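Side-chain contact in protein LRIM1 (Anopheles gambiae, PDB 3O53), which forms with the leucine-rich repeat protein APL1C a heterodimeric complex that regulates complement-like immunity, the chain here being its leucine-rich repeat domain: residues N261-V264 / Q265-K269. Sequence-based numbering, arbitrary orientation.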
# COMPACT_ATOMS: atom_id res chain seq x y z
N ASN A 261 -8.63 8.48 26.09
CA ASN A 261 -7.69 8.99 25.10
C ASN A 261 -7.94 10.48 24.88
O ASN A 261 -8.16 10.93 23.75
CB ASN A 261 -7.84 8.24 23.79
CG ASN A 261 -7.40 6.78 23.88
OD1 ASN A 261 -6.26 6.44 23.58
ND2 ASN A 261 -8.32 5.92 24.31
N GLN A 262 -7.92 11.25 25.96
CA GLN A 262 -8.25 12.67 25.91
C GLN A 262 -7.42 13.44 24.89
O GLN A 262 -7.94 14.30 24.17
CB GLN A 262 -8.09 13.30 27.30
CG GLN A 262 -9.26 13.04 28.22
CD GLN A 262 -10.58 13.48 27.61
OE1 GLN A 262 -10.61 14.38 26.76
NE2 GLN A 262 -11.67 12.85 28.02
N ARG A 263 -6.12 13.16 24.84
CA ARG A 263 -5.25 13.81 23.87
C ARG A 263 -5.60 13.44 22.43
O ARG A 263 -5.41 14.24 21.51
CB ARG A 263 -3.79 13.45 24.13
CG ARG A 263 -2.84 14.11 23.14
CD ARG A 263 -1.38 13.79 23.43
NE ARG A 263 -0.50 14.51 22.51
CZ ARG A 263 -0.28 14.15 21.25
NH1 ARG A 263 -0.88 13.07 20.77
NH2 ARG A 263 0.53 14.85 20.48
N VAL A 264 -6.10 12.23 22.22
CA VAL A 264 -6.51 11.83 20.88
C VAL A 264 -7.71 12.68 20.46
O VAL A 264 -7.82 13.08 19.31
CB VAL A 264 -6.83 10.32 20.80
CG1 VAL A 264 -7.30 9.95 19.38
CG2 VAL A 264 -5.59 9.50 21.18
N GLN A 265 -8.60 12.98 21.40
CA GLN A 265 -9.77 13.80 21.08
C GLN A 265 -9.31 15.16 20.57
O GLN A 265 -9.92 15.73 19.66
CB GLN A 265 -10.67 13.97 22.30
CG GLN A 265 -11.94 14.76 21.99
CD GLN A 265 -12.86 14.89 23.18
OE1 GLN A 265 -12.88 14.04 24.07
NE2 GLN A 265 -13.65 15.96 23.20
N THR A 266 -8.24 15.67 21.17
CA THR A 266 -7.68 16.96 20.80
C THR A 266 -7.02 16.89 19.43
O THR A 266 -7.14 17.81 18.62
CB THR A 266 -6.64 17.40 21.84
OG1 THR A 266 -7.29 17.55 23.11
CG2 THR A 266 -5.96 18.71 21.44
N VAL A 267 -6.33 15.79 19.17
CA VAL A 267 -5.68 15.58 17.88
C VAL A 267 -6.74 15.47 16.78
O VAL A 267 -6.55 15.97 15.68
CB VAL A 267 -4.79 14.33 17.88
CG1 VAL A 267 -4.28 14.03 16.47
CG2 VAL A 267 -3.62 14.51 18.85
N ALA A 268 -7.86 14.83 17.09
CA ALA A 268 -8.96 14.68 16.14
C ALA A 268 -9.51 16.04 15.75
O ALA A 268 -9.75 16.32 14.58
CB ALA A 268 -10.06 13.84 16.76
N LYS A 269 -9.74 16.90 16.74
CA LYS A 269 -10.26 18.23 16.44
C LYS A 269 -9.27 19.02 15.59
O LYS A 269 -9.65 19.63 14.60
CB LYS A 269 -10.56 18.99 17.73
CG LYS A 269 -10.99 20.43 17.50
CD LYS A 269 -10.87 21.25 18.78
CE LYS A 269 -9.42 21.37 19.24
NZ LYS A 269 -9.29 22.10 20.54
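Arg263 and Val267 meet one turn apart on the helix that starts at Gln262. With CG anti to the backbone N (chi1 180°), the arginine chain runs out extended from CG to NE, and chi4 of -78° then turns the guanidinium so that it presents a face to the valine. The two side chains cross obliquely, and Val267 CG2 lies over that face, 3.6 Å from Arg263 NH1. This is a nonpolar touch on a charged plane; NH1 itself donates to the carbonyl oxygen of Leu239, in the loop before strand 241-243.

Gln262 and Gln265 run side by side, pointing the same way, but the first is bent at chi2 whereas the second stays extended beyond CG. Their amide planes are 51° apart, which excludes a flat stack, and the nearest side-chain atoms are two acceptors, Gln262 OE1 and Gln265 OE1, at 3.5 Å. The pair is therefore adjacent without an amide-amide bond.

Backbone bonds set this spacing. Asn261 occupies the N-cap position, and its carbonyl O receives Gln265 N at 3.1 Å, opening the i to i+4 series. Val267 N to Arg263 O (3.0 Å) and Ala268 N to Val264 O (2.8 Å) continue it, while Thr266 N to Gln262 O is weak at 3.3 Å. The N-cap side chain does not cap: Asn261 ND2 instead donates to the carbonyl oxygens of Phe257, in helix 251-259, and Leu233, in the loop running into strand 241-243.

This first part of the helix has two sides: Gln262, Arg263 and Thr266 are exposed, whereas Val264, Val267 and Ala268 are buried on Phe242 of strand 241-243. Helices 251-259 and 262-276 follow this last parallel strand, consistent with the C-terminal cap of an extracellular leucine-rich repeat domain, here with the Cys251-Cys296 disulfide.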